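Local coordinates for adenosine deaminase (Burkholderia ambifaria, PDB 4GXW), which probably deaminates adenine or a related purine by zinc-dependent hydrolysis, as a member of the adenosine and AMP deaminase family, at residues P196-R207 / N226-V236. Sequence-based numbering, arbitrary orientation.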
loop_
_atom_site.group_PDB
_atom_site.type_symbol
_atom_site.label_atom_id
_atom_site.label_comp_id
_atom_site.label_asym_id
_atom_site.label_seq_id
_atom_site.Cartn_x
_atom_site.Cartn_y
_atom_site.Cartn_z
ATOM N N PRO A 196 -6.248 8.675 15.733
ATOM C CA PRO A 196 -4.779 8.738 15.684
ATOM C C PRO A 196 -4.121 9.382 16.907
ATOM O O PRO A 196 -3.021 8.957 17.273
ATOM C CB PRO A 196 -4.507 9.541 14.402
ATOM C CG PRO A 196 -5.786 10.315 14.157
ATOM C CD PRO A 196 -6.877 9.385 14.603
ATOM N N GLU A 197 -4.774 10.359 17.527
ATOM C CA GLU A 197 -4.192 11.009 18.696
ATOM C C GLU A 197 -4.000 10.070 19.892
ATOM O O GLU A 197 -3.212 10.346 20.786
ATOM C CB GLU A 197 -4.988 12.259 19.094
ATOM C CG GLU A 197 -6.412 12.011 19.581
ATOM C CD GLU A 197 -7.467 12.043 18.485
ATOM O OE1 GLU A 197 -7.141 11.782 17.296
ATOM O OE2 GLU A 197 -8.647 12.315 18.828
ATOM N N LEU A 198 -4.718 8.949 19.899
ATOM C CA LEU A 198 -4.537 7.951 20.942
ATOM C C LEU A 198 -3.086 7.453 20.994
ATOM O O LEU A 198 -2.592 7.054 22.053
ATOM C CB LEU A 198 -5.501 6.782 20.703
ATOM C CG LEU A 198 -5.559 5.626 21.697
ATOM C CD1 LEU A 198 -5.878 6.154 23.095
ATOM C CD2 LEU A 198 -6.602 4.598 21.244
ATOM N N PHE A 199 -2.421 7.511 19.841
ATOM C CA PHE A 199 -1.083 6.948 19.635
ATOM C C PHE A 199 0.007 8.018 19.563
ATOM O O PHE A 199 1.075 7.806 18.979
ATOM C CB PHE A 199 -1.108 6.063 18.382
ATOM C CG PHE A 199 -2.119 4.963 18.492
ATOM C CD1 PHE A 199 -1.791 3.781 19.138
ATOM C CD2 PHE A 199 -3.425 5.141 18.051
ATOM C CE1 PHE A 199 -2.726 2.776 19.307
ATOM C CE2 PHE A 199 -4.368 4.133 18.213
ATOM C CZ PHE A 199 -4.016 2.952 18.837
ATOM N N TRP A 200 -0.252 9.162 20.192
ATOM C CA TRP A 200 0.688 10.278 20.168
ATOM C C TRP A 200 2.074 9.874 20.672
ATOM O O TRP A 200 3.088 10.334 20.143
ATOM C CB TRP A 200 0.156 11.471 20.985
ATOM C CG TRP A 200 0.085 11.229 22.459
ATOM C CD1 TRP A 200 -0.993 10.774 23.167
ATOM C CD2 TRP A 200 1.129 11.440 23.420
ATOM N NE1 TRP A 200 -0.677 10.678 24.499
ATOM C CE2 TRP A 200 0.620 11.080 24.682
ATOM C CE3 TRP A 200 2.452 11.896 23.332
ATOM C CZ2 TRP A 200 1.387 11.159 25.853
ATOM C CZ3 TRP A 200 3.205 11.974 24.482
ATOM C CH2 TRP A 200 2.676 11.605 25.731
ATOM N N LYS A 201 2.133 9.028 21.693
ATOM C CA LYS A 201 3.420 8.707 22.300
ATOM C C LYS A 201 4.353 7.950 21.356
ATOM O O LYS A 201 5.549 8.263 21.258
ATOM C CB LYS A 201 3.212 7.937 23.603
ATOM C CG LYS A 201 4.443 7.844 24.474
ATOM C CD LYS A 201 4.096 7.249 25.833
ATOM C CE LYS A 201 5.334 6.980 26.640
ATOM N NZ LYS A 201 4.934 6.313 27.894
ATOM N N ALA A 202 3.805 6.971 20.648
ATOM C CA ALA A 202 4.607 6.187 19.728
ATOM C C ALA A 202 5.141 7.051 18.597
ATOM O O ALA A 202 6.287 6.883 18.169
ATOM C CB ALA A 202 3.794 5.029 19.176
ATOM N N TYR A 203 4.315 7.977 18.112
ATOM C CA TYR A 203 4.752 8.881 17.046
ATOM C C TYR A 203 5.842 9.832 17.529
ATOM O O TYR A 203 6.843 10.028 16.831
ATOM C CB TYR A 203 3.558 9.612 16.391
ATOM C CG TYR A 203 2.884 8.725 15.364
ATOM C CD1 TYR A 203 1.999 7.723 15.750
ATOM C CD2 TYR A 203 3.175 8.853 14.018
ATOM C CE1 TYR A 203 1.417 6.881 14.807
ATOM C CE2 TYR A 203 2.602 8.016 13.077
ATOM C CZ TYR A 203 1.730 7.036 13.481
ATOM O OH TYR A 203 1.177 6.203 12.532
ATOM N N ARG A 204 5.670 10.388 18.728
ATOM C CA ARG A 204 6.715 11.211 19.333
ATOM C C ARG A 204 8.024 10.439 19.434
ATOM O O ARG A 204 9.092 10.934 19.056
ATOM C CB ARG A 204 6.311 11.657 20.741
ATOM C CG ARG A 204 7.411 12.418 21.485
ATOM C CD ARG A 204 7.170 12.409 22.980
ATOM N NE ARG A 204 7.382 11.080 23.551
ATOM C CZ ARG A 204 7.260 10.794 24.843
ATOM N NH1 ARG A 204 6.911 11.742 25.707
ATOM N NH2 ARG A 204 7.478 9.558 25.271
ATOM N N ASP A 205 7.941 9.215 19.935
ATOM C CA ASP A 205 9.133 8.404 20.126
ATOM C C ASP A 205 9.785 8.054 18.789
ATOM O O ASP A 205 11.012 8.071 18.683
ATOM C CB ASP A 205 8.801 7.113 20.888
ATOM C CG ASP A 205 8.492 7.345 22.352
ATOM O OD1 ASP A 205 8.582 8.490 22.841
ATOM O OD2 ASP A 205 8.177 6.345 23.029
ATOM N N ALA A 206 8.989 7.733 17.772
ATOM C CA ALA A 206 9.555 7.358 16.474
ATOM C C ALA A 206 10.329 8.515 15.867
ATOM O O ALA A 206 11.456 8.335 15.393
ATOM C CB ALA A 206 8.461 6.890 15.529
ATOM N N ARG A 207 9.728 9.702 15.917
ATOM C CA ARG A 207 10.356 10.886 15.352
ATOM C C ARG A 207 11.608 11.247 16.150
ATOM O O ARG A 207 12.634 11.602 15.569
ATOM C CB ARG A 207 9.374 12.053 15.262
ATOM C CG ARG A 207 8.246 11.770 14.271
ATOM C CD ARG A 207 7.422 13.004 13.951
ATOM N NE ARG A 207 8.066 13.830 12.925
ATOM C CZ ARG A 207 8.359 15.120 13.060
ATOM N NH1 ARG A 207 8.078 15.772 14.183
ATOM N NH2 ARG A 207 8.939 15.771 12.059
ATOM N N ASN A 226 -9.327 13.260 11.473
ATOM C CA ASN A 226 -8.247 12.284 11.656
ATOM C C ASN A 226 -7.065 12.564 10.741
ATOM O O ASN A 226 -5.910 12.324 11.105
ATOM C CB ASN A 226 -8.728 10.846 11.439
ATOM C CG ASN A 226 -9.552 10.322 12.601
ATOM O OD1 ASN A 226 -9.791 11.029 13.588
ATOM N ND2 ASN A 226 -9.988 9.066 12.493
ATOM N N VAL A 227 -7.346 13.039 9.529
ATOM C CA VAL A 227 -6.272 13.435 8.620
ATOM C C VAL A 227 -5.516 14.636 9.182
ATOM O O VAL A 227 -4.276 14.659 9.196
ATOM C CB VAL A 227 -6.817 13.737 7.205
ATOM C CG1 VAL A 227 -5.676 14.075 6.242
ATOM C CG2 VAL A 227 -7.615 12.546 6.691
ATOM N N GLU A 228 -6.267 15.634 9.633
ATOM C CA GLU A 228 -5.665 16.802 10.266
ATOM C C GLU A 228 -4.788 16.419 11.464
ATOM O O GLU A 228 -3.672 16.923 11.621
ATOM C CB GLU A 228 -6.749 17.802 10.699
ATOM C CG GLU A 228 -6.186 19.068 11.317
ATOM C CD GLU A 228 -7.258 19.971 11.883
ATOM O OE1 GLU A 228 -8.316 19.454 12.325
ATOM O OE2 GLU A 228 -7.037 21.204 11.891
ATOM N N THR A 229 -5.290 15.528 12.313
ATOM C CA THR A 229 -4.526 15.073 13.470
ATOM C C THR A 229 -3.236 14.354 13.043
ATOM O O THR A 229 -2.162 14.610 13.601
ATOM C CB THR A 229 -5.384 14.168 14.362
ATOM O OG1 THR A 229 -6.486 14.936 14.858
ATOM C CG2 THR A 229 -4.573 13.650 15.541
ATOM N N ALA A 230 -3.318 13.475 12.045
ATOM C CA ALA A 230 -2.116 12.791 11.572
ATOM C C ALA A 230 -1.061 13.776 11.086
ATOM O O ALA A 230 0.125 13.669 11.441
ATOM C CB ALA A 230 -2.459 11.804 10.474
ATOM N N VAL A 231 -1.488 14.742 10.278
ATOM C CA VAL A 231 -0.549 15.680 9.687
ATOM C C VAL A 231 -0.029 16.714 10.683
ATOM O O VAL A 231 1.168 17.005 10.707
ATOM C CB VAL A 231 -1.174 16.368 8.456
ATOM C CG1 VAL A 231 -0.243 17.435 7.906
ATOM C CG2 VAL A 231 -1.508 15.326 7.389
ATOM N N ASP A 232 -0.919 17.261 11.505
ATOM C CA ASP A 232 -0.556 18.404 12.342
ATOM C C ASP A 232 -0.306 18.117 13.820
ATOM O O ASP A 232 0.233 18.970 14.518
ATOM C CB ASP A 232 -1.590 19.530 12.191
ATOM C CG ASP A 232 -1.553 20.162 10.818
ATOM O OD1 ASP A 232 -0.446 20.243 10.241
ATOM O OD2 ASP A 232 -2.623 20.580 10.320
ATOM N N LEU A 233 -0.691 16.937 14.297
ATOM C CA LEU A 233 -0.313 16.513 15.642
ATOM C C LEU A 233 0.800 15.470 15.565
ATOM O O LEU A 233 1.862 15.634 16.172
ATOM C CB LEU A 233 -1.506 15.937 16.419
ATOM C CG LEU A 233 -1.099 15.497 17.838
ATOM C CD1 LEU A 233 -0.747 16.688 18.726
ATOM C CD2 LEU A 233 -2.174 14.624 18.471
ATOM N N LEU A 234 0.568 14.398 14.818
ATOM C CA LEU A 234 1.559 13.330 14.722
ATOM C C LEU A 234 2.741 13.742 13.846
ATOM O O LEU A 234 3.820 13.152 13.943
ATOM C CB LEU A 234 0.933 12.036 14.195
ATOM C CG LEU A 234 -0.247 11.485 14.995
ATOM C CD1 LEU A 234 -0.639 10.139 14.417
ATOM C CD2 LEU A 234 0.072 11.365 16.489
ATOM N N HIS A 235 2.528 14.739 12.986
ATOM C CA HIS A 235 3.558 15.244 12.073
ATOM C C HIS A 235 4.029 14.197 11.070
ATOM O O HIS A 235 5.217 14.097 10.788
ATOM C CB HIS A 235 4.756 15.838 12.841
ATOM C CG HIS A 235 4.380 16.928 13.797
ATOM N ND1 HIS A 235 3.797 18.109 13.389
ATOM C CD2 HIS A 235 4.493 17.014 15.145
ATOM C CE1 HIS A 235 3.572 18.877 14.440
ATOM N NE2 HIS A 235 3.990 18.237 15.518
ATOM N N VAL A 236 3.100 13.433 10.508
ATOM C CA VAL A 236 3.477 12.393 9.556
ATOM C C VAL A 236 4.119 12.980 8.303
ATOM O O VAL A 236 3.833 14.116 7.895
ATOM C CB VAL A 236 2.287 11.478 9.157
ATOM C CG1 VAL A 236 1.757 10.743 10.376
ATOM C CG2 VAL A 236 1.176 12.272 8.475
HETATM O O HOH W 1 -8.415 12.970 15.193
HETATM O O HOH W 2 7.187 12.126 10.886
#
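Leu234 sets CD1 over the middle of the Tyr203 ring, 3.7 Å from the centroid and 6° off the ring normal, a CH-pi contact. Its other methyl, CD2, reaches Tyr203 CB and the backbone of Trp200 at CA (3.9 Å), so both branches of Leu234 press against the first turn of helix 200-208. CD1 also touches Pro196 CB; Pro196 CG continues the apolar seam against Thr229 CG2, while Pro196 CD lies against the Asn226 carboxamide, 3.5 Å from Asn226 CG. At one margin a water gives hydrogens to Glu197 OE1 (2.7 Å) and Asn226 OD1 and also hydrogen-bonds Thr229 OG1, whose hydroxyl is shared with Arg225 O. Glu197 bends at chi2 (-91°), which brings its carboxylate back toward Thr229. At the other margin His235 CB lies over the rim of one face of the Arg207 guanidinium, and a second water donates to His235 O (2.8 Å) while accepting a weak bond from Arg207 NE. Farther out, Tyr203 OH bonds Thr214 O of strand 212-217, which helps to hold the ring in place, and Asn226 ND2 bonds Glu191 OE2. The contact thus joins successive outer helices of the TIM barrel through an apolar centre; with no direct hydrogen bond between the segments, its polar links pass through water.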